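Local coordinates for putative peptide ABC-transport system periplasmic peptide-binding protein (Campylobacter jejuni, PDB 4OEV), which binds nickel outside the cytoplasm, with oxalate held close by, and probably delivers it to an ABC-type importer, peptide transport also being possible, at residues 100-103 with 104-107; 204-208 with 209-213; 365-369 with 370-374. All coordinates share one frame; numbering follows the deposited sequence.

Interaction 1 of 3, residues 100-103 with 104-107; sequences IYVN and FEDI
Glu105 folds back over the phenol ring of Tyr101, one short helical turn earlier in the chain. CB makes the first touch, a CH-pi contact over one ring face, 4.2 Å from the centroid of Tyr101 and offset toward the rim beside CZ. With CG wedged between the backbone N and carbonyl carbon of Glu105 (chi1 60°), that next atom is directed toward the carbonyl oxygens of Tyr101 and Val102. From there the chain is extended, and the carboxylate divides its two oxygens. OE1 approaches Tyr101 CE1 at 3.7 Å and accepts a hydrogen bond from a water that also binds Tyr101 OH, so the water closes a loop between carboxylate and phenol. OE2 passes beside Val102, 4.0 Å from its CB, and forms a salt bridge with Arg429, whose guanidinium also bonds Val102 O.

In the backbone, Tyr101 O takes Phe104 N at 2.9 Å and Glu105 N in a weaker bond bent to 120°. This weakly bonded helical turn runs into a type I beta turn, Phe104 to Ile107, that leads into strand 107-114. Phe104 points the same way as Ile100: Phe104 CE1 lies 3.9 Å from Ile100 CD1, while Ile100 O sits at the ring's edge. Phe91 of helix 81-92 meets both residues. The helical turn 101-104 thus has a buried apolar flank and a hydrated one. Arg429 would be expected to stabilise the negative charge of Glu105 and, through Val102 O, to tie it to the turn's backbone.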
ATOM      1  N   ILE A 100      -4.640  -6.986  -9.234  1.00 32.74           N
ATOM      2  CA  ILE A 100      -5.028  -7.841  -8.110  1.00 32.87           C
ATOM      3  C   ILE A 100      -5.249  -9.282  -8.596  1.00 35.39           C
ATOM      4  O   ILE A 100      -5.819 -10.099  -7.889  1.00 36.31           O
ATOM      5  CB  ILE A 100      -6.310  -7.306  -7.393  1.00 38.92           C
ATOM      6  CG1 ILE A 100      -7.461  -7.187  -8.382  1.00 40.57           C
ATOM      7  CG2 ILE A 100      -6.034  -5.939  -6.763  1.00 40.90           C
ATOM      8  CD1 ILE A 100      -8.674  -6.473  -7.818  1.00 41.65           C
ATOM      9  N   TYR A 101      -4.685  -9.598  -9.767  1.00 40.10           N
ATOM     10  CA  TYR A 101      -4.754 -10.957 -10.316  1.00 40.26           C
ATOM     11  C   TYR A 101      -4.456 -12.056  -9.256  1.00 35.79           C
ATOM     12  O   TYR A 101      -5.168 -13.045  -9.135  1.00 37.55           O
ATOM     13  CB  TYR A 101      -3.803 -11.066 -11.516  1.00 34.45           C
ATOM     14  CG  TYR A 101      -3.687 -12.492 -12.040  1.00 39.72           C
ATOM     15  CD1 TYR A 101      -2.555 -13.275 -11.792  1.00 36.74           C
ATOM     16  CD2 TYR A 101      -4.732 -13.066 -12.760  1.00 42.73           C
ATOM     17  CE1 TYR A 101      -2.495 -14.614 -12.274  1.00 35.38           C
ATOM     18  CE2 TYR A 101      -4.668 -14.366 -13.224  1.00 40.98           C
ATOM     19  CZ  TYR A 101      -3.545 -15.125 -12.995  1.00 38.53           C
ATOM     20  OH  TYR A 101      -3.526 -16.411 -13.451  1.00 38.85           O
ATOM     21  N   VAL A 102      -3.415 -11.841  -8.455  1.00 34.16           N
ATOM     22  CA  VAL A 102      -2.947 -12.858  -7.509  1.00 33.43           C
ATOM     23  C   VAL A 102      -3.928 -13.043  -6.344  1.00 34.96           C
ATOM     24  O   VAL A 102      -3.817 -14.011  -5.584  1.00 34.84           O
ATOM     25  CB  VAL A 102      -1.505 -12.511  -6.966  1.00 31.16           C
ATOM     26  CG1 VAL A 102      -0.496 -12.562  -8.102  1.00 30.76           C
ATOM     27  CG2 VAL A 102      -1.527 -11.125  -6.285  1.00 33.13           C
ATOM     28  N   ASN A 103      -4.900 -12.124  -6.196  1.00 34.94           N
ATOM     29  CA  ASN A 103      -5.892 -12.240  -5.148  1.00 34.42           C
ATOM     30  C   ASN A 103      -7.056 -13.113  -5.634  1.00 36.11           C
ATOM     31  O   ASN A 103      -7.920 -13.504  -4.813  1.00 38.54           O
ATOM     32  CB  ASN A 103      -6.451 -10.881  -4.684  1.00 34.23           C
ATOM     33  CG  ASN A 103      -5.379 -10.011  -4.025  1.00 36.27           C
ATOM     34  OD1 ASN A 103      -4.213 -10.341  -4.057  1.00 37.59           O
ATOM     35  ND2 ASN A 103      -5.799  -8.930  -3.394  1.00 37.13           N
ATOM     36  N   PHE A 104      -7.129 -13.319  -6.950  1.00 36.69           N
ATOM     37  CA  PHE A 104      -8.259 -14.096  -7.537  1.00 40.09           C
ATOM     38  C   PHE A 104      -7.900 -15.279  -8.415  1.00 41.38           C
ATOM     39  O   PHE A 104      -8.812 -15.973  -8.889  1.00 44.07           O
ATOM     40  CB  PHE A 104      -9.154 -13.143  -8.333  1.00 39.22           C
ATOM     41  CG  PHE A 104      -9.769 -12.088  -7.478  1.00 42.53           C
ATOM     42  CD1 PHE A 104      -9.047 -10.939  -7.146  1.00 37.66           C
ATOM     43  CD2 PHE A 104     -11.032 -12.255  -6.938  1.00 43.39           C
ATOM     44  CE1 PHE A 104      -9.594  -9.976  -6.309  1.00 42.19           C
ATOM     45  CE2 PHE A 104     -11.598 -11.270  -6.113  1.00 45.79           C
ATOM     46  CZ  PHE A 104     -10.878 -10.137  -5.794  1.00 42.62           C
ATOM     47  N   GLU A 105      -6.601 -15.544  -8.613  1.00 38.00           N
ATOM     48  CA  GLU A 105      -6.151 -16.643  -9.484  1.00 38.58           C
ATOM     49  C   GLU A 105      -6.581 -17.994  -8.963  1.00 45.27           C
ATOM     50  O   GLU A 105      -6.648 -18.983  -9.703  1.00 46.65           O
ATOM     51  CB  GLU A 105      -4.615 -16.646  -9.638  1.00 37.19           C
ATOM     52  CG  GLU A 105      -3.886 -16.821  -8.284  1.00 40.30           C
ATOM     53  CD  GLU A 105      -2.368 -16.810  -8.425  1.00 51.46           C
ATOM     54  OE1 GLU A 105      -1.925 -17.014  -9.580  1.00 54.26           O
ATOM     55  OE2 GLU A 105      -1.637 -16.508  -7.422  1.00 49.89           O
ATOM     56  N   ASP A 106      -6.856 -18.043  -7.672  1.00 47.43           N
ATOM     57  CA  ASP A 106      -7.159 -19.287  -7.017  1.00 46.66           C
ATOM     58  C   ASP A 106      -8.651 -19.687  -7.081  1.00 47.54           C
ATOM     59  O   ASP A 106      -9.064 -20.700  -6.505  1.00 43.90           O
ATOM     60  CB  ASP A 106      -6.716 -19.179  -5.582  1.00 48.35           C
ATOM     61  CG  ASP A 106      -6.905 -20.460  -4.834  1.00 48.16           C
ATOM     62  OD1 ASP A 106      -6.572 -21.529  -5.395  1.00 48.43           O
ATOM     63  OD2 ASP A 106      -7.504 -20.394  -3.740  1.00 46.79           O
ATOM     64  N   ILE A 107      -9.439 -18.921  -7.821  1.00 46.56           N
ATOM     65  CA  ILE A 107     -10.861 -19.221  -7.987  1.00 48.42           C
ATOM     66  C   ILE A 107     -11.050 -20.203  -9.122  1.00 50.86           C
ATOM     67  O   ILE A 107     -10.638 -19.932 -10.257  1.00 52.65           O
ATOM     68  CB  ILE A 107     -11.637 -17.959  -8.277  1.00 46.88           C
ATOM     69  CG1 ILE A 107     -11.564 -17.077  -7.051  1.00 49.80           C
ATOM     70  CG2 ILE A 107     -13.139 -18.300  -8.645  1.00 46.89           C
ATOM     71  CD1 ILE A 107     -11.857 -15.709  -7.348  1.00 51.94           C
TER
HETATM   72  O   HOH W   1      -2.263 -18.328 -11.937  1.00 36.49           O
HETATM   73  O   HOH W   2      -7.478 -16.219  -5.372  1.00 43.07           O

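Interaction 2 of 3, residues 204-208 with 209-213; sequences SAELK and NGKID
Glu206 and Ile212 meet at the closely packed side of the turn that ends helix 200-208. Ile212 CG1 comes within 3.7 Å of Glu206 CB, and the two side chains cross at about a right angle. Because Ile212 CG1 is held between its own N and carbonyl carbon (chi1 58°), the branch turns back against the last helical turn and also reaches Leu207; Leu207 CD2 lies 4.1 Å from Ile212 CG1. Strand 6-11 packs on Ile212, and Val465 and Phe225 on Leu207, so this side belongs to the interior.

The backbone here is a Schellman motif. Lys211 N bonds Glu206 O at 2.9 Å, and Gly210 N bonds Leu207 O at 3.1 Å; Gly210, with phi 73°, is the C-prime residue. Glu206 O takes a second donor, Ile212 N, at 3.3 Å. A water donates to both Leu207 O and Ile212 O, bridging the helix end to the departing chain.

The outer side is looser. Asn209 turns its amide back over the helix end, and its OD1 accepts Lys211 N at 3.2 Å, an Asx turn that gives this N-H two acceptors. Lys211 slants across Glu206, with Lys211 CB 3.6 Å from Glu206 OE1, yet Lys211 NZ stays 4.7 Å from Glu206 OE2. Glu206 OE1 instead forms a salt bridge with Lys195. The attraction between Glu206 and Lys211 is therefore probably modest, since the charged atoms do not meet, and the helix end is secured mainly by backbone N-H groups bonded to the carbonyls of Ala205, Glu206 and Leu207, with hydrophobic contact beneath.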
ATOM      1  N   SER A 204       0.488  21.721   2.700  1.00 41.90           N
ATOM      2  CA  SER A 204       0.532  22.513   3.912  1.00 43.10           C
ATOM      3  C   SER A 204       0.064  23.931   3.609  1.00 43.29           C
ATOM      4  O   SER A 204      -0.786  24.532   4.320  1.00 44.62           O
ATOM      5  CB  SER A 204       1.978  22.452   4.458  1.00 48.16           C
ATOM      6  OG  SER A 204       2.073  23.086   5.705  1.00 52.62           O
ATOM      7  N   ALA A 205       0.571  24.469   2.507  1.00 44.56           N
ATOM      8  CA  ALA A 205       0.238  25.840   2.101  1.00 45.05           C
ATOM      9  C   ALA A 205      -1.210  25.976   1.723  1.00 44.93           C
ATOM     10  O   ALA A 205      -1.808  27.039   1.890  1.00 43.93           O
ATOM     11  CB  ALA A 205       1.081  26.258   0.955  1.00 44.52           C
ATOM     12  N   GLU A 206      -1.757  24.930   1.102  1.00 43.53           N
ATOM     13  CA  GLU A 206      -3.130  25.001   0.658  1.00 43.73           C
ATOM     14  C   GLU A 206      -4.090  24.830   1.831  1.00 43.60           C
ATOM     15  O   GLU A 206      -5.212  25.358   1.812  1.00 45.94           O
ATOM     16  CB  GLU A 206      -3.390  23.984  -0.458  1.00 46.37           C
ATOM     17  CG  GLU A 206      -2.665  24.396  -1.734  1.00 48.83           C
ATOM     18  CD  GLU A 206      -3.270  23.853  -3.004  1.00 51.52           C
ATOM     19  OE1 GLU A 206      -4.408  23.332  -2.981  1.00 53.48           O
ATOM     20  OE2 GLU A 206      -2.601  23.971  -4.048  1.00 53.18           O
ATOM     21  N   LEU A 207      -3.664  24.141   2.875  1.00 40.75           N
ATOM     22  CA  LEU A 207      -4.449  24.172   4.098  1.00 42.24           C
ATOM     23  C   LEU A 207      -4.491  25.604   4.607  1.00 43.47           C
ATOM     24  O   LEU A 207      -5.561  26.159   4.865  1.00 43.43           O
ATOM     25  CB  LEU A 207      -3.860  23.255   5.168  1.00 39.83           C
ATOM     26  CG  LEU A 207      -4.194  21.775   4.970  1.00 39.01           C
ATOM     27  CD1 LEU A 207      -3.308  20.875   5.844  1.00 39.19           C
ATOM     28  CD2 LEU A 207      -5.681  21.557   5.245  1.00 39.95           C
ATOM     29  N   LYS A 208      -3.308  26.218   4.689  1.00 43.97           N
ATOM     30  CA  LYS A 208      -3.193  27.566   5.238  1.00 45.58           C
ATOM     31  C   LYS A 208      -3.948  28.613   4.456  1.00 47.53           C
ATOM     32  O   LYS A 208      -4.582  29.475   5.053  1.00 49.90           O
ATOM     33  CB  LYS A 208      -1.714  27.946   5.331  1.00 46.81           C
ATOM     34  CG  LYS A 208      -1.002  27.287   6.486  1.00 46.82           C
ATOM     35  CD  LYS A 208      -1.339  27.984   7.824  1.00 49.81           C
ATOM     36  CE  LYS A 208      -0.575  27.327   8.985  1.00 48.89           C
ATOM     37  NZ  LYS A 208      -0.723  28.006  10.309  1.00 44.61           N
ATOM     38  N   ASN A 209      -3.945  28.555   3.130  1.00 49.29           N
ATOM     39  CA  ASN A 209      -4.674  29.589   2.388  1.00 52.10           C
ATOM     40  C   ASN A 209      -6.114  29.171   2.001  1.00 51.89           C
ATOM     41  O   ASN A 209      -6.756  29.820   1.174  1.00 51.36           O
ATOM     42  CB  ASN A 209      -3.872  30.014   1.154  1.00 54.00           C
ATOM     43  CG  ASN A 209      -3.732  28.918   0.121  1.00 55.44           C
ATOM     44  OD1 ASN A 209      -4.508  27.966   0.079  1.00 54.71           O
ATOM     45  ND2 ASN A 209      -2.706  29.037  -0.712  1.00 56.35           N
ATOM     46  N   GLY A 210      -6.604  28.092   2.609  1.00 50.80           N
ATOM     47  CA  GLY A 210      -7.992  27.672   2.466  1.00 53.34           C
ATOM     48  C   GLY A 210      -8.378  27.051   1.144  1.00 54.28           C
ATOM     49  O   GLY A 210      -9.560  27.005   0.798  1.00 52.89           O
ATOM     50  N   LYS A 211      -7.391  26.568   0.402  1.00 55.01           N
ATOM     51  CA  LYS A 211      -7.670  25.920  -0.884  1.00 56.07           C
ATOM     52  C   LYS A 211      -8.109  24.455  -0.733  1.00 53.23           C
ATOM     53  O   LYS A 211      -8.726  23.872  -1.644  1.00 52.08           O
ATOM     54  CB  LYS A 211      -6.437  26.007  -1.776  1.00 56.50           C
ATOM     55  CG  LYS A 211      -6.335  27.293  -2.574  1.00 59.96           C
ATOM     56  CD  LYS A 211      -4.912  27.479  -3.102  1.00 63.83           C
ATOM     57  CE  LYS A 211      -4.872  28.481  -4.235  1.00 67.99           C
ATOM     58  NZ  LYS A 211      -5.035  27.698  -5.497  1.00 70.82           N
ATOM     59  N   ILE A 212      -7.778  23.855   0.407  1.00 52.91           N
ATOM     60  CA  ILE A 212      -8.204  22.484   0.696  1.00 53.29           C
ATOM     61  C   ILE A 212      -8.636  22.380   2.154  1.00 52.28           C
ATOM     62  O   ILE A 212      -8.245  23.200   2.979  1.00 43.58           O
ATOM     63  CB  ILE A 212      -7.087  21.427   0.400  1.00 42.82           C
ATOM     64  CG1 ILE A 212      -5.836  21.711   1.198  1.00 42.67           C
ATOM     65  CG2 ILE A 212      -6.745  21.406  -1.072  1.00 42.08           C
ATOM     66  CD1 ILE A 212      -4.692  20.612   0.989  1.00 41.40           C
ATOM     67  N   ASP A 213      -9.440  21.364   2.459  1.00 48.73           N
ATOM     68  CA  ASP A 213      -9.989  21.151   3.796  1.00 43.51           C
ATOM     69  C   ASP A 213      -9.155  20.241   4.656  1.00 42.03           C
ATOM     70  O   ASP A 213      -9.249  20.286   5.869  1.00 47.09           O
ATOM     71  CB  ASP A 213     -11.406  20.531   3.717  1.00 44.45           C
ATOM     72  CG  ASP A 213     -12.449  21.520   3.269  1.00 50.62           C
ATOM     73  OD1 ASP A 213     -12.521  22.612   3.872  1.00 51.03           O
ATOM     74  OD2 ASP A 213     -13.233  21.184   2.340  1.00 50.39           O
TER
HETATM   75  O   HOH W   3      -8.099  24.912   5.321  1.00 38.75           O

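Interaction 3 of 3, residues 365-369 with 370-374; sequences VAKPA and GSFDY
Tucked between its backbone N and carbonyl carbon (chi1 74°), the hydroxyl of Ser371 is aimed back at Pro368; the same kind of rotation in Phe372 (chi1 61°) brings its ring against Lys367. Ser371 OG donates to Pro368 O at 2.7 Å, in the carbonyl plane and on a lone pair, while Ser371 N reaches the same oxygen at 3.0 Å. One carbonyl is thus gripped twice by one residue, and OG also brushes Pro368 CD.

Phe372 CD1 lies 3.6 Å from Lys367 CB, which stands off the ring plane, whereas Lys367 O sits at the ring's edge, in plane, beside CE1. Tyr374 comes from three residues beyond the turn, placing its OH 3.2 Å from Ala369 CA. That OH also accepts Gly370 N at 2.7 Å, so the phenol oxygen bonds the turn's backbone at Gly370 and touches Ala369. Its side chain comes within about 4 Å of the bound oxalate, and its ring stacks with Phe380, a pocket residue, which places the turn beside the ligand pocket. The arrangement is a type II beta turn, Pro368 to Ser371, with Gly370 at the positive-phi third position, leading out of strand 361-367.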
ATOM      1  N   VAL A 365      20.313  10.530  -4.975  1.00 36.98           N
ATOM      2  CA  VAL A 365      19.686  11.072  -6.166  1.00 35.63           C
ATOM      3  C   VAL A 365      18.192  11.284  -5.874  1.00 33.09           C
ATOM      4  O   VAL A 365      17.455  10.336  -5.729  1.00 36.48           O
ATOM      5  CB  VAL A 365      19.885  10.128  -7.380  1.00 40.65           C
ATOM      6  CG1 VAL A 365      19.276  10.751  -8.646  1.00 39.69           C
ATOM      7  CG2 VAL A 365      21.411   9.760  -7.547  1.00 30.20           C
ATOM      8  N   ALA A 366      17.761  12.535  -5.807  1.00 34.43           N
ATOM      9  CA  ALA A 366      16.361  12.828  -5.433  1.00 36.88           C
ATOM     10  C   ALA A 366      15.648  13.357  -6.668  1.00 37.69           C
ATOM     11  O   ALA A 366      16.085  14.359  -7.226  1.00 37.16           O
ATOM     12  CB  ALA A 366      16.325  13.852  -4.258  1.00 30.73           C
ATOM     13  N   LYS A 367      14.611  12.651  -7.128  1.00 41.57           N
ATOM     14  CA  LYS A 367      13.825  13.053  -8.309  1.00 43.23           C
ATOM     15  C   LYS A 367      12.326  12.866  -7.976  1.00 36.98           C
ATOM     16  O   LYS A 367      11.993  12.095  -7.080  1.00 35.05           O
ATOM     17  CB  LYS A 367      14.210  12.208  -9.534  1.00 45.27           C
ATOM     18  CG  LYS A 367      15.686  12.323  -9.978  1.00 46.66           C
ATOM     19  CD  LYS A 367      16.014  13.655 -10.617  1.00 51.09           C
ATOM     20  CE  LYS A 367      17.490  13.756 -10.979  1.00 53.77           C
ATOM     21  NZ  LYS A 367      17.884  15.149 -11.379  1.00 54.67           N
ATOM     22  N   PRO A 368      11.425  13.547  -8.700  1.00 37.20           N
ATOM     23  CA  PRO A 368       9.982  13.483  -8.378  1.00 37.78           C
ATOM     24  C   PRO A 368       9.396  12.090  -8.545  1.00 38.31           C
ATOM     25  O   PRO A 368       9.687  11.464  -9.554  1.00 38.93           O
ATOM     26  CB  PRO A 368       9.349  14.433  -9.403  1.00 41.45           C
ATOM     27  CG  PRO A 368      10.446  15.320  -9.831  1.00 42.31           C
ATOM     28  CD  PRO A 368      11.691  14.474  -9.807  1.00 38.02           C
ATOM     29  N   ALA A 369       8.583  11.631  -7.590  1.00 38.42           N
ATOM     30  CA  ALA A 369       7.857  10.364  -7.701  1.00 39.24           C
ATOM     31  C   ALA A 369       7.266  10.241  -9.086  1.00 36.42           C
ATOM     32  O   ALA A 369       6.844  11.235  -9.659  1.00 37.19           O
ATOM     33  CB  ALA A 369       6.738  10.268  -6.641  1.00 37.29           C
ATOM     34  N   GLY A 370       7.329   9.046  -9.662  1.00 35.06           N
ATOM     35  CA  GLY A 370       6.729   8.824 -10.975  1.00 37.78           C
ATOM     36  C   GLY A 370       7.566   9.309 -12.160  1.00 39.23           C
ATOM     37  O   GLY A 370       7.181   9.143 -13.319  1.00 41.86           O
ATOM     38  N   SER A 371       8.731   9.886 -11.904  1.00 36.68           N
ATOM     39  CA  SER A 371       9.518  10.414 -13.034  1.00 36.79           C
ATOM     40  C   SER A 371      10.682   9.478 -13.461  1.00 41.60           C
ATOM     41  O   SER A 371      11.344   9.744 -14.469  1.00 41.19           O
ATOM     42  CB  SER A 371      10.065  11.807 -12.708  1.00 41.06           C
ATOM     43  OG  SER A 371      11.131  11.742 -11.779  1.00 41.25           O
ATOM     44  N   PHE A 372      10.904   8.398 -12.709  1.00 39.39           N
ATOM     45  CA  PHE A 372      11.953   7.416 -13.011  1.00 38.78           C
ATOM     46  C   PHE A 372      11.458   6.042 -12.599  1.00 38.29           C
ATOM     47  O   PHE A 372      10.510   5.904 -11.818  1.00 38.03           O
ATOM     48  CB  PHE A 372      13.306   7.758 -12.308  1.00 34.88           C
ATOM     49  CG  PHE A 372      13.230   7.782 -10.799  1.00 35.58           C
ATOM     50  CD1 PHE A 372      12.767   8.910 -10.125  1.00 36.85           C
ATOM     51  CD2 PHE A 372      13.614   6.680 -10.047  1.00 31.94           C
ATOM     52  CE1 PHE A 372      12.685   8.937  -8.725  1.00 33.19           C
ATOM     53  CE2 PHE A 372      13.529   6.695  -8.639  1.00 30.30           C
ATOM     54  CZ  PHE A 372      13.061   7.830  -7.981  1.00 31.16           C
ATOM     55  N   ASP A 373      12.112   5.020 -13.135  1.00 37.23           N
ATOM     56  CA  ASP A 373      11.719   3.627 -12.907  1.00 34.77           C
ATOM     57  C   ASP A 373      12.390   3.114 -11.640  1.00 35.12           C
ATOM     58  O   ASP A 373      13.619   2.953 -11.595  1.00 36.34           O
ATOM     59  CB  ASP A 373      12.107   2.782 -14.134  1.00 33.94           C
ATOM     60  CG  ASP A 373      11.616   1.356 -14.056  1.00 33.44           C
ATOM     61  OD1 ASP A 373      11.396   0.848 -12.967  1.00 32.14           O
ATOM     62  OD2 ASP A 373      11.510   0.707 -15.090  1.00 37.13           O
ATOM     63  N   TYR A 374      11.581   2.853 -10.621  1.00 29.78           N
ATOM     64  CA  TYR A 374      12.093   2.482  -9.318  1.00 30.37           C
ATOM     65  C   TYR A 374      12.826   1.134  -9.309  1.00 32.12           C
ATOM     66  O   TYR A 374      13.552   0.850  -8.368  1.00 34.82           O
ATOM     67  CB  TYR A 374      10.973   2.432  -8.283  1.00 28.84           C
ATOM     68  CG  TYR A 374      10.125   3.696  -8.156  1.00 33.35           C
ATOM     69  CD1 TYR A 374       8.816   3.624  -7.660  1.00 32.61           C
ATOM     70  CD2 TYR A 374      10.615   4.940  -8.547  1.00 34.17           C
ATOM     71  CE1 TYR A 374       8.019   4.766  -7.565  1.00 33.82           C
ATOM     72  CE2 TYR A 374       9.843   6.066  -8.461  1.00 33.60           C
ATOM     73  CZ  TYR A 374       8.537   5.987  -7.951  1.00 36.33           C
ATOM     74  OH  TYR A 374       7.756   7.146  -7.856  1.00 38.98           O
TER

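The three contacts come in series along the chain, none touching another. Interaction 1 links helix 101-104 to strand 107-114, an outer strand of a four-stranded antiparallel sheet. Interaction 2 ends helix 200-208 ahead of strand 214-216, and interaction 3 leads out of strand 361-367 toward strand 379-384. Strands 214-216 and 379-384 belong to one six-stranded antiparallel sheet, though the centres of interactions 2 and 3 are about 26 Å apart. Interactions 1 and 2 lie on opposite sides of the chain's centre, with centres about 41 Å apart. Only interaction 3 comes close to the oxalate; the other two shape a turn and a helix end in more distant parts of this solute-binding fold.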